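Local coordinates for protein N-acetyl-beta-D glucosaminidase (Rhizomucor miehei CAU432, PDB 4ZM6) that probably hydrolyses terminal N-acetyl-beta-D-glucosaminides as a family 3 glycosidase and transfers acetyl groups from acetyl-CoA to glucosamine through a GCN5-related region, at residues F713-P718 and D750-R755; Y725-R730 and G761-S766; Q729-H734 and V802-R807. One frame throughout, in Å; residues are numbered along the deposited sequence.

How the contacts relate
Within the C-terminal acetyltransferase region, strand 711-715 comes first, then helices 721-731 and 736-745, then strand 751-756. Contact 1 closes this largely helical loop by pairing the two strands edge to edge. Contact 2 starts inside that loop, on helix 721-731, and ends beyond it on strand 763-771, so the two contacts cross along the chain. Contact 3 leaves the end of the same helix and spans the longest stretch, to the loop between strand 794-802 and helix 811-825; it also crosses contact 1. Contacts 1 and 2 meet where Ala754 O and Ile764 N lie 2.9 Å apart. Contact 2 lays the helix on the sheet; contact 3 fastens its end to the later loop.

Contact 1. Residues F713-P718 and D750-R755; sequences FGRIKP and DLIVAR
Gly714 and Val753 face each other as an antiparallel hydrogen-bonded pair. Gly714 N reaches Val753 O at 3.2 Å, and Val753 N returns a straighter bond to Gly714 O at 3.0 Å (N-H...O 171°). One step past the end of strand 713-715, Ile716 N still reaches Leu751 O, so the pairing runs on into the loop.

Ile716 is the side chain to follow. Its CB sits near Leu751 O, and from it the chain divides. The CG2 branch turns to the aliphatic base of Leu751, meeting CB at 4.0 Å. The other branch leaves with CG1 anti to the backbone N (chi1 -155°) and carries CD1 to Val753 CG2 at 4.0 Å; beyond it the same methyl lies 3.6 Å from Arg755 NH2. Ile716 thus crosses both Val753 and Arg755 at about a right angle. Leu724 of helix 721-731 packs on Ile716, Leu751 and Val753 and covers this face.

The guanidinium of Arg755 is held from outside the pair, by NE to the carbonyl of Gly761 and by NH1 in a salt bridge to Glu723. On the face of Phe713 and Ala754, the ring brings CE1 to 3.5 Å from Ala754 CB, and the ring of His818 also meets it. The pairing of the first two strands of a domain, with two helices between them and one helix laid on the sheet, is the opening of the GCN5-related acetyltransferase (GNAT) fold.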
loop_
_atom_site.group_PDB
_atom_site.type_symbol
_atom_site.label_atom_id
_atom_site.label_comp_id
_atom_site.label_asym_id
_atom_site.label_seq_id
_atom_site.Cartn_x
_atom_site.Cartn_y
_atom_site.Cartn_z
ATOM N N PHE A 713 -12.915 -35.980 -39.398
ATOM C CA PHE A 713 -12.350 -34.729 -38.888
ATOM C C PHE A 713 -13.254 -33.546 -39.196
ATOM O O PHE A 713 -14.019 -33.580 -40.156
ATOM C CB PHE A 713 -10.971 -34.480 -39.493
ATOM C CG PHE A 713 -9.985 -35.561 -39.191
ATOM C CD1 PHE A 713 -9.678 -35.887 -37.875
ATOM C CD2 PHE A 713 -9.364 -36.258 -40.215
ATOM C CE1 PHE A 713 -8.767 -36.888 -37.588
ATOM C CE2 PHE A 713 -8.449 -37.257 -39.939
ATOM C CZ PHE A 713 -8.147 -37.573 -38.624
ATOM N N GLY A 714 -13.157 -32.504 -38.375
ATOM C CA GLY A 714 -13.874 -31.257 -38.622
ATOM C C GLY A 714 -14.048 -30.394 -37.386
ATOM O O GLY A 714 -13.702 -30.791 -36.272
ATOM N N ARG A 715 -14.617 -29.212 -37.591
ATOM C CA ARG A 715 -14.790 -28.233 -36.526
ATOM C C ARG A 715 -15.798 -28.686 -35.485
ATOM O O ARG A 715 -16.570 -29.612 -35.712
ATOM C CB ARG A 715 -15.227 -26.889 -37.112
ATOM C CG ARG A 715 -14.170 -26.245 -37.997
ATOM C CD ARG A 715 -14.716 -25.124 -38.870
ATOM N NE ARG A 715 -15.563 -24.160 -38.156
ATOM C CZ ARG A 715 -15.893 -22.952 -38.617
ATOM N NH1 ARG A 715 -15.447 -22.527 -39.790
ATOM N NH2 ARG A 715 -16.667 -22.154 -37.891
ATOM N N ILE A 716 -15.761 -28.034 -34.330
ATOM C CA ILE A 716 -16.787 -28.204 -33.319
ATOM C C ILE A 716 -17.766 -27.039 -33.488
ATOM O O ILE A 716 -17.348 -25.912 -33.744
ATOM C CB ILE A 716 -16.172 -28.272 -31.891
ATOM C CG1 ILE A 716 -17.100 -29.028 -30.939
ATOM C CG2 ILE A 716 -15.837 -26.896 -31.318
ATOM C CD1 ILE A 716 -16.931 -30.532 -31.016
ATOM N N LYS A 717 -19.064 -27.314 -33.386
ATOM C CA LYS A 717 -20.071 -26.254 -33.429
ATOM C C LYS A 717 -20.398 -25.800 -32.016
ATOM O O LYS A 717 -20.241 -26.572 -31.071
ATOM C CB LYS A 717 -21.353 -26.736 -34.098
ATOM C CG LYS A 717 -21.222 -27.060 -35.578
ATOM C CD LYS A 717 -22.586 -27.165 -36.245
ATOM C CE LYS A 717 -23.511 -28.096 -35.482
ATOM N NZ LYS A 717 -24.709 -28.479 -36.266
ATOM N N PRO A 718 -20.880 -24.556 -31.861
ATOM C CA PRO A 718 -21.210 -24.008 -30.544
ATOM C C PRO A 718 -22.083 -24.899 -29.671
ATOM O O PRO A 718 -21.832 -25.000 -28.474
ATOM C CB PRO A 718 -21.941 -22.711 -30.886
ATOM C CG PRO A 718 -21.280 -22.264 -32.142
ATOM C CD PRO A 718 -20.985 -23.526 -32.912
ATOM N N ASP A 750 -10.923 -22.913 -35.376
ATOM C CA ASP A 750 -9.613 -23.440 -35.013
ATOM C C ASP A 750 -9.694 -24.700 -34.137
ATOM O O ASP A 750 -8.693 -25.390 -33.950
ATOM C CB ASP A 750 -8.801 -22.354 -34.296
ATOM C CG ASP A 750 -8.306 -21.262 -35.243
ATOM O OD1 ASP A 750 -8.265 -21.504 -36.471
ATOM O OD2 ASP A 750 -7.954 -20.158 -34.757
ATOM N N LEU A 751 -10.870 -25.009 -33.605
ATOM C CA LEU A 751 -11.019 -26.162 -32.727
ATOM C C LEU A 751 -11.448 -27.369 -33.545
ATOM O O LEU A 751 -12.627 -27.535 -33.864
ATOM C CB LEU A 751 -12.026 -25.870 -31.614
ATOM C CG LEU A 751 -11.839 -24.523 -30.908
ATOM C CD1 LEU A 751 -12.807 -24.405 -29.742
ATOM C CD2 LEU A 751 -10.405 -24.331 -30.443
ATOM N N ILE A 752 -10.469 -28.198 -33.891
ATOM C CA ILE A 752 -10.688 -29.396 -34.687
ATOM C C ILE A 752 -10.787 -30.609 -33.780
ATOM O O ILE A 752 -10.049 -30.733 -32.811
ATOM C CB ILE A 752 -9.527 -29.625 -35.673
ATOM C CG1 ILE A 752 -9.304 -28.379 -36.532
ATOM C CG2 ILE A 752 -9.791 -30.842 -36.552
ATOM C CD1 ILE A 752 -10.550 -27.895 -37.251
ATOM N N VAL A 753 -11.704 -31.505 -34.117
ATOM C CA VAL A 753 -11.868 -32.749 -33.397
ATOM C C VAL A 753 -11.899 -33.895 -34.389
ATOM O O VAL A 753 -12.290 -33.712 -35.542
ATOM C CB VAL A 753 -13.173 -32.777 -32.576
ATOM C CG1 VAL A 753 -13.077 -31.828 -31.393
ATOM C CG2 VAL A 753 -14.379 -32.439 -33.443
ATOM N N ALA A 754 -11.462 -35.066 -33.928
ATOM C CA ALA A 754 -11.678 -36.319 -34.635
ATOM C C ALA A 754 -12.894 -36.992 -34.014
ATOM O O ALA A 754 -13.036 -36.993 -32.789
ATOM C CB ALA A 754 -10.458 -37.214 -34.521
ATOM N N ARG A 755 -13.775 -37.530 -34.861
ATOM C CA ARG A 755 -14.960 -38.276 -34.413
ATOM C C ARG A 755 -15.008 -39.656 -35.053
ATOM O O ARG A 755 -14.447 -39.872 -36.128
ATOM C CB ARG A 755 -16.244 -37.528 -34.764
ATOM C CG ARG A 755 -16.462 -36.246 -33.986
ATOM C CD ARG A 755 -17.760 -35.567 -34.396
ATOM N NE ARG A 755 -18.535 -35.128 -33.230
ATOM C CZ ARG A 755 -18.713 -33.864 -32.844
ATOM N NH1 ARG A 755 -19.442 -33.620 -31.766
ATOM N NH2 ARG A 755 -18.185 -32.843 -33.519
#

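Contact 2. Residues Y725-R730 and G761-S766; sequences YAFQQR and GRVIAS
Phe727 lies against strand 763-766, its ring running along the backbone from Val763 to Ser766. This is helix-on-sheet packing in a GNAT-type domain: the first helix sits across the third strand, the short axes 9.0 Å apart at their closest and inclined at 76°. The strand carries a classic beta bulge, since Ile764 and Ala765 both face Ala754 on the neighbouring strand, and the ring rests on that irregular stretch of backbone.

The tight part is all Phe727. Its CG stands anti to the backbone N (chi1 177°), which swings the ring off the helix toward the strand. The Val763 methyl CG1 stands well off the ring plane, near the CG-CD1 bond and 4.0 Å from Phe727 CD1, the two side chains crossing at about a right angle. CE1 comes to 3.6 Å from Ile764 C, CZ to the same distance from Ala765 CA, and CE2 lies near Ser766 OG. Every one of these backbone and hydroxyl approaches is oblique to the ring. On the other surface of the sheet Ile764 and Ala765 pack on helix 811-825.

The looser side, beyond CE2, is buried but polar, and no direct hydrogen bond joins helix and strand there; solvent is met by Gln729 and Arg730, which do not touch the strand. Gln728 bends at chi2 (-66°), which brings its NE2 into the plane of the Phe727 ring, at the edge. From there NE2 is 3.2 Å from Ser766 OG, at an angle too poor for a bond; that hydroxyl is instead hydrogen-bonded to Tyr739 of helix 736-745. One water links the two segments: Gln728 NE2 donates to it over 3.0 Å, and it gives a weak bond to Ser766 O at 3.5 Å.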
loop_
_atom_site.group_PDB
_atom_site.type_symbol
_atom_site.label_atom_id
_atom_site.label_comp_id
_atom_site.label_asym_id
_atom_site.label_seq_id
_atom_site.Cartn_x
_atom_site.Cartn_y
_atom_site.Cartn_z
ATOM N N TYR A 725 -15.235 -30.032 -24.255
ATOM C CA TYR A 725 -14.880 -29.836 -22.850
ATOM C C TYR A 725 -14.883 -31.174 -22.092
ATOM O O TYR A 725 -13.951 -31.472 -21.345
ATOM C CB TYR A 725 -15.811 -28.823 -22.170
ATOM C CG TYR A 725 -15.717 -27.384 -22.676
ATOM C CD1 TYR A 725 -14.741 -26.986 -23.593
ATOM C CD2 TYR A 725 -16.597 -26.409 -22.198
ATOM C CE1 TYR A 725 -14.663 -25.671 -24.027
ATOM C CE2 TYR A 725 -16.526 -25.095 -22.633
ATOM C CZ TYR A 725 -15.558 -24.731 -23.546
ATOM O OH TYR A 725 -15.489 -23.426 -23.983
ATOM N N ALA A 726 -15.915 -31.984 -22.300
ATOM C CA ALA A 726 -15.975 -33.323 -21.705
ATOM C C ALA A 726 -14.730 -34.136 -22.045
ATOM O O ALA A 726 -14.178 -34.830 -21.189
ATOM C CB ALA A 726 -17.218 -34.056 -22.181
ATOM N N PHE A 727 -14.299 -34.045 -23.298
ATOM C CA PHE A 727 -13.094 -34.719 -23.761
ATOM C C PHE A 727 -11.872 -34.239 -22.988
ATOM O O PHE A 727 -11.164 -35.040 -22.382
ATOM C CB PHE A 727 -12.902 -34.468 -25.250
ATOM C CG PHE A 727 -11.648 -35.058 -25.810
ATOM C CD1 PHE A 727 -11.594 -36.394 -26.160
ATOM C CD2 PHE A 727 -10.525 -34.268 -26.013
ATOM C CE1 PHE A 727 -10.441 -36.938 -26.691
ATOM C CE2 PHE A 727 -9.365 -34.805 -26.548
ATOM C CZ PHE A 727 -9.322 -36.144 -26.886
ATOM N N GLN A 728 -11.645 -32.931 -22.995
ATOM C CA GLN A 728 -10.503 -32.335 -22.289
ATOM C C GLN A 728 -10.515 -32.656 -20.786
ATOM O O GLN A 728 -9.472 -32.946 -20.201
ATOM C CB GLN A 728 -10.466 -30.815 -22.502
ATOM C CG GLN A 728 -10.179 -30.388 -23.933
ATOM C CD GLN A 728 -8.784 -30.757 -24.381
ATOM O OE1 GLN A 728 -7.807 -30.394 -23.739
ATOM N NE2 GLN A 728 -8.683 -31.478 -25.491
ATOM N N GLN A 729 -11.692 -32.620 -20.172
ATOM C CA GLN A 729 -11.808 -32.929 -18.750
ATOM C C GLN A 729 -11.371 -34.356 -18.432
ATOM O O GLN A 729 -10.700 -34.580 -17.432
ATOM C CB GLN A 729 -13.239 -32.711 -18.262
ATOM C CG GLN A 729 -13.493 -33.158 -16.834
ATOM C CD GLN A 729 -14.945 -32.987 -16.436
ATOM O OE1 GLN A 729 -15.836 -33.647 -16.982
ATOM N NE2 GLN A 729 -15.198 -32.101 -15.479
ATOM N N ARG A 730 -11.759 -35.319 -19.262
ATOM C CA ARG A 730 -11.363 -36.706 -19.023
ATOM C C ARG A 730 -9.889 -36.950 -19.365
ATOM O O ARG A 730 -9.194 -37.643 -18.623
ATOM C CB ARG A 730 -12.256 -37.692 -19.796
ATOM C CG ARG A 730 -11.817 -39.146 -19.654
ATOM C CD ARG A 730 -12.880 -40.145 -20.088
ATOM N NE ARG A 730 -12.477 -41.526 -19.791
ATOM C CZ ARG A 730 -12.527 -42.100 -18.584
ATOM N NH1 ARG A 730 -12.963 -41.426 -17.520
ATOM N NH2 ARG A 730 -12.133 -43.361 -18.438
ATOM N N GLY A 761 -20.395 -38.765 -34.477
ATOM C CA GLY A 761 -19.717 -39.710 -33.595
ATOM C C GLY A 761 -19.129 -39.033 -32.374
ATOM O O GLY A 761 -18.959 -37.808 -32.352
ATOM N N ARG A 762 -18.822 -39.831 -31.354
ATOM C CA ARG A 762 -18.223 -39.305 -30.132
ATOM C C ARG A 762 -16.841 -38.745 -30.464
ATOM O O ARG A 762 -16.180 -39.214 -31.395
ATOM C CB ARG A 762 -18.140 -40.389 -29.041
ATOM C CG ARG A 762 -17.031 -41.410 -29.253
ATOM C CD ARG A 762 -17.224 -42.682 -28.437
ATOM N NE ARG A 762 -16.257 -43.712 -28.829
ATOM C CZ ARG A 762 -16.398 -44.561 -29.853
ATOM N NH1 ARG A 762 -17.485 -44.541 -30.627
ATOM N NH2 ARG A 762 -15.437 -45.444 -30.110
ATOM N N VAL A 763 -16.423 -37.729 -29.714
ATOM C CA VAL A 763 -15.110 -37.116 -29.908
ATOM C C VAL A 763 -14.028 -38.045 -29.358
ATOM O O VAL A 763 -14.095 -38.479 -28.207
ATOM C CB VAL A 763 -15.017 -35.745 -29.208
ATOM C CG1 VAL A 763 -13.609 -35.167 -29.339
ATOM C CG2 VAL A 763 -16.050 -34.782 -29.783
ATOM N N ILE A 764 -13.040 -38.350 -30.190
ATOM C CA ILE A 764 -11.960 -39.272 -29.818
ATOM C C ILE A 764 -10.569 -38.632 -29.850
ATOM O O ILE A 764 -9.597 -39.241 -29.416
ATOM C CB ILE A 764 -11.963 -40.541 -30.709
ATOM C CG1 ILE A 764 -11.734 -40.191 -32.184
ATOM C CG2 ILE A 764 -13.267 -41.310 -30.522
ATOM C CD1 ILE A 764 -11.955 -41.351 -33.132
ATOM N N ALA A 765 -10.477 -37.412 -30.364
ATOM C CA ALA A 765 -9.223 -36.682 -30.400
ATOM C C ALA A 765 -9.543 -35.218 -30.651
ATOM O O ALA A 765 -10.686 -34.881 -30.986
ATOM C CB ALA A 765 -8.313 -37.224 -31.493
ATOM N N SER A 766 -8.550 -34.348 -30.485
ATOM C CA SER A 766 -8.745 -32.930 -30.755
ATOM C C SER A 766 -7.425 -32.194 -30.855
ATOM O O SER A 766 -6.411 -32.680 -30.372
ATOM C CB SER A 766 -9.598 -32.285 -29.656
ATOM O OG SER A 766 -8.785 -31.747 -28.633
HETATM O O HOH W 1 -6.237 -32.560 -26.890
#

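Contact 3. Residues Q729-H734 and V802-R807; sequences QRNFPH and VAQEER
Asn731 and Gln804 carry the polar side of this contact, near the protein surface. Gln804 N points its hydrogen at Asn731 OD1 over 3.4 Å; the approach is straight (165°), but the length makes the bond weak. The Asn731 amide is placed for it by its other end, because ND2 is hydrogen-bonded back to Phe727 O, one turn earlier in the helix. Gln804, bent at chi2 (-104°), folds its own amide back toward Asn731, the two amide planes standing nearly perpendicular, 83° apart. As modelled, Gln804 OE1 lies beside Asn731 OD1; two acceptors cannot bond to one another, and at 2.8 Å resolution the detail of this meeting is doubtful.

Hydrogen bonds within the loop, from backbone and side chain alike, shape the 802-807 side. Gln804 to Arg807 is a type I beta turn, in which Gln804 O accepts from Arg807 N and also from Arg807 NE at 2.8 Å, the latter on a lone pair in the carbonyl plane. In the GNAT fold the connection from the fourth strand to the following helix, here helix 811-825, is the loop that in relatives grips the pyrophosphate of acetyl-CoA. This turn begins that connection, though the acetyl-CoA of this model is bound at the other acetyltransferase region. As for ion pairs, Glu806 forms a salt bridge to Arg809, farther along the loop.

Contacts of the aromatic ring and of a methyl group make up the rest. The Phe732 ring, just past the helix, presents an edge to the carbonyl oxygen Val802 O, which lies near the ring plane 3.3 Å from CZ. Trp735 meets the same ring. Ala803 CB touches the Asn731 amide, 4.1 Å from ND2, and Phe727 packs against both Ala803 and Phe732.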
loop_
_atom_site.group_PDB
_atom_site.type_symbol
_atom_site.label_atom_id
_atom_site.label_comp_id
_atom_site.label_asym_id
_atom_site.label_seq_id
_atom_site.Cartn_x
_atom_site.Cartn_y
_atom_site.Cartn_z
ATOM N N GLN A 729 -11.692 -32.620 -20.172
ATOM C CA GLN A 729 -11.808 -32.929 -18.750
ATOM C C GLN A 729 -11.371 -34.356 -18.432
ATOM O O GLN A 729 -10.700 -34.580 -17.432
ATOM C CB GLN A 729 -13.239 -32.711 -18.262
ATOM C CG GLN A 729 -13.493 -33.158 -16.834
ATOM C CD GLN A 729 -14.945 -32.987 -16.436
ATOM O OE1 GLN A 729 -15.836 -33.647 -16.982
ATOM N NE2 GLN A 729 -15.198 -32.101 -15.479
ATOM N N ARG A 730 -11.759 -35.319 -19.262
ATOM C CA ARG A 730 -11.363 -36.706 -19.023
ATOM C C ARG A 730 -9.889 -36.950 -19.365
ATOM O O ARG A 730 -9.194 -37.643 -18.623
ATOM C CB ARG A 730 -12.256 -37.692 -19.796
ATOM C CG ARG A 730 -11.817 -39.146 -19.654
ATOM C CD ARG A 730 -12.880 -40.145 -20.088
ATOM N NE ARG A 730 -12.477 -41.526 -19.791
ATOM C CZ ARG A 730 -12.527 -42.100 -18.584
ATOM N NH1 ARG A 730 -12.963 -41.426 -17.520
ATOM N NH2 ARG A 730 -12.133 -43.361 -18.438
ATOM N N ASN A 731 -9.410 -36.374 -20.467
ATOM C CA ASN A 731 -8.133 -36.796 -21.048
ATOM C C ASN A 731 -6.968 -35.818 -20.913
ATOM O O ASN A 731 -5.823 -36.248 -20.765
ATOM C CB ASN A 731 -8.335 -37.153 -22.523
ATOM C CG ASN A 731 -9.286 -38.326 -22.716
ATOM O OD1 ASN A 731 -8.943 -39.469 -22.422
ATOM N ND2 ASN A 731 -10.486 -38.045 -23.216
ATOM N N PHE A 732 -7.236 -34.517 -20.989
ATOM C CA PHE A 732 -6.172 -33.513 -20.904
ATOM C C PHE A 732 -6.621 -32.284 -20.118
ATOM O O PHE A 732 -6.586 -31.165 -20.639
ATOM C CB PHE A 732 -5.720 -33.112 -22.308
ATOM C CG PHE A 732 -5.280 -34.267 -23.146
ATOM C CD1 PHE A 732 -3.962 -34.706 -23.112
ATOM C CD2 PHE A 732 -6.189 -34.940 -23.954
ATOM C CE1 PHE A 732 -3.551 -35.788 -23.882
ATOM C CE2 PHE A 732 -5.786 -36.024 -24.725
ATOM C CZ PHE A 732 -4.464 -36.447 -24.688
ATOM N N PRO A 733 -7.007 -32.481 -18.838
ATOM C CA PRO A 733 -7.640 -31.421 -18.034
ATOM C C PRO A 733 -6.788 -30.163 -17.921
ATOM O O PRO A 733 -7.317 -29.061 -17.779
ATOM C CB PRO A 733 -7.808 -32.065 -16.649
ATOM C CG PRO A 733 -7.511 -33.517 -16.824
ATOM C CD PRO A 733 -6.605 -33.626 -18.004
ATOM N N HIS A 734 -5.473 -30.348 -17.981
ATOM C CA HIS A 734 -4.524 -29.244 -17.984
ATOM C C HIS A 734 -4.635 -28.330 -19.208
ATOM O O HIS A 734 -4.045 -27.256 -19.211
ATOM C CB HIS A 734 -3.084 -29.766 -17.826
ATOM C CG HIS A 734 -2.653 -30.718 -18.903
ATOM N ND1 HIS A 734 -2.918 -32.073 -18.853
ATOM C CD2 HIS A 734 -1.956 -30.514 -20.047
ATOM C CE1 HIS A 734 -2.413 -32.657 -19.925
ATOM N NE2 HIS A 734 -1.826 -31.733 -20.667
ATOM N N VAL A 802 -5.120 -37.516 -28.206
ATOM C CA VAL A 802 -6.055 -38.588 -28.508
ATOM C C VAL A 802 -6.558 -39.148 -27.186
ATOM O O VAL A 802 -5.863 -39.064 -26.181
ATOM C CB VAL A 802 -5.348 -39.701 -29.293
ATOM C CG1 VAL A 802 -6.343 -40.757 -29.759
ATOM C CG2 VAL A 802 -4.576 -39.102 -30.463
ATOM N N ALA A 803 -7.764 -39.708 -27.184
ATOM C CA ALA A 803 -8.322 -40.333 -25.982
ATOM C C ALA A 803 -7.496 -41.550 -25.616
ATOM O O ALA A 803 -6.891 -42.167 -26.491
ATOM C CB ALA A 803 -9.770 -40.741 -26.210
ATOM N N GLN A 804 -7.466 -41.888 -24.326
ATOM C CA GLN A 804 -6.728 -43.079 -23.868
ATOM C C GLN A 804 -7.215 -44.354 -24.560
ATOM O O GLN A 804 -6.421 -45.105 -25.135
ATOM C CB GLN A 804 -6.728 -43.273 -22.329
ATOM C CG GLN A 804 -7.782 -42.561 -21.486
ATOM C CD GLN A 804 -7.213 -41.360 -20.740
ATOM O OE1 GLN A 804 -6.486 -40.543 -21.311
ATOM N NE2 GLN A 804 -7.538 -41.253 -19.452
ATOM N N GLU A 805 -8.526 -44.570 -24.505
ATOM C CA GLU A 805 -9.180 -45.703 -25.158
ATOM C C GLU A 805 -8.737 -45.924 -26.618
ATOM O O GLU A 805 -8.571 -47.067 -27.054
ATOM C CB GLU A 805 -10.695 -45.483 -25.126
ATOM C CG GLU A 805 -11.531 -46.663 -25.604
ATOM C CD GLU A 805 -11.649 -47.771 -24.574
ATOM O OE1 GLU A 805 -11.152 -47.607 -23.437
ATOM O OE2 GLU A 805 -12.253 -48.811 -24.908
ATOM N N GLU A 806 -8.540 -44.828 -27.352
ATOM C CA GLU A 806 -8.388 -44.863 -28.810
ATOM C C GLU A 806 -6.936 -44.816 -29.288
ATOM O O GLU A 806 -6.674 -44.603 -30.481
ATOM C CB GLU A 806 -9.158 -43.690 -29.425
ATOM C CG GLU A 806 -10.576 -43.519 -28.894
ATOM C CD GLU A 806 -11.490 -44.686 -29.225
ATOM O OE1 GLU A 806 -11.229 -45.395 -30.223
ATOM O OE2 GLU A 806 -12.482 -44.888 -28.487
ATOM N N ARG A 807 -5.993 -45.023 -28.374
ATOM C CA ARG A 807 -4.579 -44.920 -28.720
ATOM C C ARG A 807 -4.150 -46.102 -29.591
ATOM O O ARG A 807 -4.722 -47.193 -29.503
ATOM C CB ARG A 807 -3.722 -44.828 -27.449
ATOM C CG ARG A 807 -3.942 -43.544 -26.662
ATOM C CD ARG A 807 -3.185 -43.510 -25.338
ATOM N NE ARG A 807 -3.849 -44.279 -24.278
ATOM C CZ ARG A 807 -3.543 -44.219 -22.977
ATOM N NH1 ARG A 807 -2.574 -43.421 -22.531
ATOM N NH2 ARG A 807 -4.218 -44.965 -22.105
#